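Local coordinates for protein Poly(3-hydroxyalkanoate) polymerase subunit PhaC (Cupriavidus necator, PDB 5HZ2) that polymerises (R)-3-hydroxybutyryl-CoA into polyhydroxybutyrate, an intracellular energy reserve, and is represented here by its C-terminal domain of alpha/beta hydrolase fold, at residues Lys33-Pro38 with Gln67-Phe72; Tyr27-Asp32 with Ala363-Tyr368. All coordinates share one frame; numbering follows the deposited sequence.

In the fold
From the N terminus the chain runs through strands 13-18 and 22-27 near one edge of the central sheet, then enters the loop 27-32, strand 33-35 and the turn leading to strand 39-42. Contact 1 closes a short loop: residues 33-38 meet residues 67-72, which follow helix 60-66 and enter strand 71-76. Contact 2 closes a far longer one of some 330 residues, joining 27-32 to 363-368 just beyond strand 361-363, and contact 1 is nested inside it. Their centres lie about 8 Å apart. Val34 packs on Ala364 and Pro365, Tyr27 pairs with Val71, and one sulfate ion touches both contacts.

Contact 1. Residues Lys33-Pro38 with Gln67-Phe72; sequences KVHARP and QGHTVF. With SO4 (sulfate ion), chain F.
His35 grips a single backbone carbonyl, that of Gly68, with both its main chain and its ring. His35 N lies 2.8 Å from Gly68 O and almost on the line of the C=O bond. His35 ND1 gives a second, more bent hydrogen bond to Gly68 O, 3.2 Å long, and arrives from 59° above the carbonyl plane, so it does not use a lone-pair direction. The alpha carbon of Val34 adds a CA-H...O contact to the same oxygen. The His35 side chain reaches it with CG beside its own backbone N (chi1 -70°), which leaves the imidazole lying over His69. The two rings form an offset stack, centroids 4.5 Å apart and planes 24° from parallel, against which Ala358 and helix 347-357 also pack.

Gly68, with a positive phi, lies on the link from helix 60-66 to strand 71-76, the second strand of a beta-alpha-beta unit in the alpha/beta hydrolase fold; the first strand, 39-42, begins just after Pro38. Strand 33-35 stands apart from that sheet and pairs instead with 361-363. Lys33 N donates to O1 of a sulfate ion at 3.0 Å.

Where the segments part in mid-contact, two waters bridge them. One accepts from Thr70 N and donates to the carbonyls of His35 and Arg37; the other links His35 O to Thr70 OG1, 2.6 Å from that hydroxyl. Thr70 OG1 also lies 3.6 Å from Val34 CG2. Further along, Pro38 CB packs against Thr70 CB (3.8 Å) and meets the Phe72 ring at its edge, 3.7 Å from CE2. Thr70 also bonds through its backbone to Leu39, on the strand that runs parallel to 71-76.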
loop_
_atom_site.group_PDB
_atom_site.type_symbol
_atom_site.label_atom_id
_atom_site.label_comp_id
_atom_site.label_asym_id
_atom_site.label_seq_id
_atom_site.Cartn_x
_atom_site.Cartn_y
_atom_site.Cartn_z
ATOM N N LYS A 33 45.283 21.654 -0.047
ATOM C CA LYS A 33 44.364 22.749 0.009
ATOM C C LYS A 33 42.915 22.315 0.382
ATOM O O LYS A 33 42.516 21.168 0.197
ATOM C CB LYS A 33 44.344 23.433 -1.293
ATOM C CG LYS A 33 45.746 23.853 -1.708
ATOM C CD LYS A 33 45.657 24.993 -2.691
ATOM C CE LYS A 33 46.820 24.959 -3.673
ATOM N NZ LYS A 33 46.364 25.492 -4.987
ATOM N N VAL A 34 42.169 23.270 0.898
ATOM C CA VAL A 34 40.806 23.036 1.265
ATOM C C VAL A 34 39.996 24.265 0.959
ATOM O O VAL A 34 40.511 25.352 0.942
ATOM C CB VAL A 34 40.661 22.758 2.779
ATOM C CG1 VAL A 34 41.415 21.510 3.190
ATOM C CG2 VAL A 34 41.092 23.960 3.612
ATOM N N HIS A 35 38.717 24.073 0.722
ATOM C CA HIS A 35 37.814 25.178 0.584
ATOM C C HIS A 35 37.775 26.136 1.728
ATOM O O HIS A 35 37.906 25.762 2.895
ATOM C CB HIS A 35 36.386 24.670 0.308
ATOM C CG HIS A 35 36.237 24.063 -1.042
ATOM N ND1 HIS A 35 36.351 22.709 -1.266
ATOM C CD2 HIS A 35 35.946 24.621 -2.224
ATOM C CE1 HIS A 35 36.140 22.469 -2.546
ATOM N NE2 HIS A 35 35.958 23.624 -3.155
ATOM N N ALA A 36 37.508 27.394 1.394
ATOM C CA ALA A 36 37.429 28.425 2.385
ATOM C C ALA A 36 36.372 28.111 3.483
ATOM O O ALA A 36 36.610 28.357 4.663
ATOM C CB ALA A 36 37.096 29.774 1.739
ATOM N N ARG A 37 35.183 27.642 3.076
ATOM C CA ARG A 37 34.096 27.362 3.999
ATOM C C ARG A 37 34.145 25.903 4.431
ATOM O O ARG A 37 34.199 25.018 3.596
ATOM C CB ARG A 37 32.743 27.574 3.357
ATOM C CG ARG A 37 32.570 28.959 2.845
ATOM C CD ARG A 37 31.135 29.290 2.737
ATOM N NE ARG A 37 31.020 30.676 2.409
ATOM C CZ ARG A 37 30.570 31.159 1.277
ATOM N NH1 ARG A 37 30.139 30.370 0.298
ATOM N NH2 ARG A 37 30.534 32.474 1.136
ATOM N N PRO A 38 34.081 25.671 5.724
ATOM C CA PRO A 38 34.124 24.307 6.227
ATOM C C PRO A 38 32.695 23.792 6.244
ATOM O O PRO A 38 31.750 24.575 6.060
ATOM C CB PRO A 38 34.603 24.516 7.671
ATOM C CG PRO A 38 33.919 25.749 8.072
ATOM C CD PRO A 38 33.952 26.626 6.832
ATOM N N GLN A 67 37.937 15.172 -0.395
ATOM C CA GLN A 67 37.579 16.149 -1.406
ATOM C C GLN A 67 37.997 17.567 -1.096
ATOM O O GLN A 67 37.667 18.482 -1.874
ATOM C CB GLN A 67 36.053 16.157 -1.741
ATOM C CG GLN A 67 35.483 14.769 -2.036
ATOM C CD GLN A 67 36.397 13.908 -2.905
ATOM O OE1 GLN A 67 36.754 14.312 -4.011
ATOM N NE2 GLN A 67 36.780 12.731 -2.405
ATOM N N GLY A 68 38.772 17.795 -0.052
ATOM C CA GLY A 68 39.188 19.156 0.226
ATOM C C GLY A 68 38.328 20.096 1.049
ATOM O O GLY A 68 38.359 21.302 0.855
ATOM N N HIS A 69 37.544 19.534 1.958
ATOM C CA HIS A 69 36.718 20.320 2.848
ATOM C C HIS A 69 37.178 20.152 4.289
ATOM O O HIS A 69 37.558 19.080 4.696
ATOM C CB HIS A 69 35.261 19.873 2.791
ATOM C CG HIS A 69 34.559 20.247 1.533
ATOM N ND1 HIS A 69 34.580 19.456 0.410
ATOM C CD2 HIS A 69 33.813 21.324 1.219
ATOM C CE1 HIS A 69 33.884 20.037 -0.543
ATOM N NE2 HIS A 69 33.410 21.172 -0.076
ATOM N N THR A 70 37.123 21.229 5.058
ATOM C CA THR A 70 37.446 21.160 6.463
ATOM C C THR A 70 36.137 20.679 7.085
ATOM O O THR A 70 35.108 21.251 6.851
ATOM C CB THR A 70 37.795 22.543 7.024
ATOM O OG1 THR A 70 39.016 22.984 6.448
ATOM C CG2 THR A 70 37.947 22.503 8.525
ATOM N N VAL A 71 36.186 19.630 7.874
ATOM C CA VAL A 71 35.005 19.063 8.484
ATOM C C VAL A 71 35.070 19.185 10.002
ATOM O O VAL A 71 36.054 18.735 10.631
ATOM C CB VAL A 71 34.900 17.613 8.123
ATOM C CG1 VAL A 71 33.715 16.977 8.860
ATOM C CG2 VAL A 71 34.746 17.472 6.595
ATOM N N PHE A 72 33.958 19.662 10.559
ATOM C CA PHE A 72 33.689 19.753 11.986
ATOM C C PHE A 72 32.474 18.827 12.181
ATOM O O PHE A 72 31.667 18.689 11.293
ATOM C CB PHE A 72 33.296 21.150 12.427
ATOM C CG PHE A 72 34.400 22.144 12.343
ATOM C CD1 PHE A 72 35.331 22.235 13.342
ATOM C CD2 PHE A 72 34.499 22.986 11.266
ATOM C CE1 PHE A 72 36.353 23.147 13.268
ATOM C CE2 PHE A 72 35.518 23.910 11.187
ATOM C CZ PHE A 72 36.444 23.993 12.195
HETATM S S SO4 F . 45.211 18.600 -3.077
HETATM O O1 SO4 F . 44.931 19.873 -2.436
HETATM O O2 SO4 F . 46.138 17.779 -2.311
HETATM O O3 SO4 F . 43.994 17.837 -3.334
HETATM O O4 SO4 F . 45.785 18.903 -4.382
HETATM O O HOH W 1 36.459 23.651 3.630
HETATM O O HOH W 2 38.597 25.438 5.869
#

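Contact 2. Residues Tyr27-Asp32 with Ala363-Tyr368; sequences YKPLTD and AAPANY. With SO4 (sulfate ion), chain I; SO4 (sulfate ion), chain F.
Ala364 and Pro29 meet through their beta carbons, 3.8 Å apart, where two irregular segments run past each other roughly antiparallel. They join two parts of the alpha/beta hydrolase domain near its surface: residues 27-32 leave strand 22-27 of the central sheet, and residues 363-368 leave the two-stranded ribbon of 33-35 and 361-363. Ala364 N donates to Asp32 O over 2.8 Å in a nearly straight bond. It is a single bond in the antiparallel register of Val34 with Arg362, but Asp32 itself is outside strand conformation and its N turns to a sulfate. The methyl of Ala364 also rests near the carbonyl of Thr31, while Pro29 CG presses against the backbone oxygen of Pro365 at 3.4 Å.

At the other end Tyr368 lies across Lys28. Its OH comes to 3.3 Å from Lys28 CB, and its ring edge is turned to the peptide link between Tyr27 and Lys28. The same tyrosine packs on Ala14 and Val16, so the late loop also rests against strand 13-18, next to the outermost strand 377-378.

In the next shell, the Tyr27 side chain points away from this contact and packs on helix 60-66 and strand 71-76. Thr31 OG1 is hydrogen-bonded to Lys33 O. One sulfate ion, probably from the crystallisation liquor, lies on each segment: the first accepts from Asp32 N and also from Lys33 N, the second from the backbone N atoms of Ala366 and Asn367 and from Asn367 ND2. Lys28 starts out extended, then folds back at its last two torsions (chi3 76°, chi4 57°), which brings its NZ 3.2 Å from Pro29 O.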
loop_
_atom_site.group_PDB
_atom_site.type_symbol
_atom_site.label_atom_id
_atom_site.label_comp_id
_atom_site.label_asym_id
_atom_site.label_seq_id
_atom_site.Cartn_x
_atom_site.Cartn_y
_atom_site.Cartn_z
ATOM N N TYR A 27 38.514 17.505 11.884
ATOM C CA TYR A 27 39.351 16.471 11.302
ATOM C C TYR A 27 40.626 17.047 10.651
ATOM O O TYR A 27 40.649 18.178 10.150
ATOM C CB TYR A 27 38.581 15.581 10.273
ATOM C CG TYR A 27 37.520 14.772 11.001
ATOM C CD1 TYR A 27 37.862 13.593 11.644
ATOM C CD2 TYR A 27 36.206 15.270 11.135
ATOM C CE1 TYR A 27 36.910 12.841 12.365
ATOM C CE2 TYR A 27 35.243 14.560 11.878
ATOM C CZ TYR A 27 35.580 13.364 12.467
ATOM O OH TYR A 27 34.620 12.660 13.156
ATOM N N LYS A 28 41.661 16.239 10.719
ATOM C CA LYS A 28 42.967 16.549 10.110
ATOM C C LYS A 28 42.820 16.575 8.564
ATOM O O LYS A 28 42.209 15.701 7.982
ATOM C CB LYS A 28 44.020 15.491 10.486
ATOM C CG LYS A 28 45.457 15.938 10.151
ATOM C CD LYS A 28 46.528 14.965 10.550
ATOM C CE LYS A 28 46.635 13.754 9.635
ATOM N NZ LYS A 28 46.869 13.997 8.174
ATOM N N PRO A 29 43.352 17.610 7.903
ATOM C CA PRO A 29 43.272 17.611 6.459
ATOM C C PRO A 29 44.002 16.426 5.823
ATOM O O PRO A 29 44.975 15.892 6.348
ATOM C CB PRO A 29 43.892 18.941 6.058
ATOM C CG PRO A 29 44.550 19.478 7.259
ATOM C CD PRO A 29 43.959 18.847 8.453
ATOM N N LEU A 30 43.514 16.017 4.670
ATOM C CA LEU A 30 44.133 14.952 3.938
ATOM C C LEU A 30 44.528 15.451 2.524
ATOM O O LEU A 30 44.812 14.637 1.633
ATOM C CB LEU A 30 43.163 13.766 3.880
ATOM C CG LEU A 30 42.953 13.048 5.207
ATOM C CD1 LEU A 30 41.842 12.011 5.015
ATOM C CD2 LEU A 30 44.192 12.318 5.717
ATOM N N THR A 31 44.482 16.762 2.325
ATOM C CA THR A 31 44.740 17.410 1.045
ATOM C C THR A 31 45.657 18.594 1.357
ATOM O O THR A 31 45.715 19.034 2.518
ATOM C CB THR A 31 43.448 17.962 0.387
ATOM O OG1 THR A 31 42.739 18.791 1.311
ATOM C CG2 THR A 31 42.552 16.837 -0.108
ATOM N N ASP A 32 46.354 19.160 0.367
ATOM C CA ASP A 32 47.179 20.373 0.639
ATOM C C ASP A 32 46.363 21.623 0.714
ATOM O O ASP A 32 46.690 22.566 1.423
ATOM C CB ASP A 32 48.275 20.547 -0.445
ATOM C CG ASP A 32 49.264 19.351 -0.486
ATOM O OD1 ASP A 32 49.575 18.774 0.570
ATOM O OD2 ASP A 32 49.716 18.966 -1.585
ATOM N N ALA A 363 45.423 27.130 1.278
ATOM C CA ALA A 363 46.246 26.121 1.934
ATOM C C ALA A 363 45.544 25.578 3.199
ATOM O O ALA A 363 44.952 26.336 3.947
ATOM C CB ALA A 363 47.616 26.704 2.310
ATOM N N ALA A 364 45.669 24.285 3.418
ATOM C CA ALA A 364 45.041 23.607 4.544
ATOM C C ALA A 364 45.608 24.077 5.892
ATOM O O ALA A 364 46.817 24.366 5.985
ATOM C CB ALA A 364 45.289 22.116 4.424
ATOM N N PRO A 365 44.779 24.112 6.947
ATOM C CA PRO A 365 45.386 24.404 8.258
ATOM C C PRO A 365 46.364 23.334 8.759
ATOM O O PRO A 365 46.164 22.161 8.538
ATOM C CB PRO A 365 44.167 24.540 9.175
ATOM C CG PRO A 365 43.109 23.654 8.537
ATOM C CD PRO A 365 43.354 23.736 7.059
ATOM N N ALA A 366 47.440 23.743 9.442
ATOM C CA ALA A 366 48.405 22.830 10.055
ATOM C C ALA A 366 47.942 22.387 11.430
ATOM O O ALA A 366 48.367 21.370 11.906
ATOM C CB ALA A 366 49.779 23.536 10.237
ATOM N N ASN A 367 47.157 23.213 12.111
ATOM C CA ASN A 367 46.675 22.872 13.459
ATOM C C ASN A 367 45.155 22.893 13.603
ATOM O O ASN A 367 44.453 23.402 12.735
ATOM C CB ASN A 367 47.333 23.807 14.464
ATOM C CG ASN A 367 48.796 23.433 14.697
ATOM O OD1 ASN A 367 49.081 22.475 15.371
ATOM N ND2 ASN A 367 49.718 24.170 14.048
ATOM N N TYR A 368 44.690 22.331 14.707
ATOM C CA TYR A 368 43.290 22.257 15.039
ATOM C C TYR A 368 42.834 23.499 15.756
ATOM O O TYR A 368 43.567 24.086 16.507
ATOM C CB TYR A 368 43.039 21.075 15.959
ATOM C CG TYR A 368 43.339 19.725 15.369
ATOM C CD1 TYR A 368 42.557 19.195 14.364
ATOM C CD2 TYR A 368 44.391 18.972 15.831
ATOM C CE1 TYR A 368 42.826 17.959 13.833
ATOM C CE2 TYR A 368 44.666 17.742 15.301
ATOM C CZ TYR A 368 43.875 17.239 14.302
ATOM O OH TYR A 368 44.126 16.020 13.778
HETATM S S SO4 I . 47.633 26.588 11.327
HETATM O O1 SO4 I . 48.635 26.635 12.452
HETATM O O2 SO4 I . 46.395 25.779 11.669
HETATM O O3 SO4 I . 48.347 26.119 10.102
HETATM O O4 SO4 I . 47.155 27.952 10.999
HETATM S S SO4 F . 45.211 18.600 -3.077
HETATM O O1 SO4 F . 44.931 19.873 -2.436
HETATM O O2 SO4 F . 46.138 17.779 -2.311
HETATM O O3 SO4 F . 43.994 17.837 -3.334
HETATM O O4 SO4 F . 45.785 18.903 -4.382
#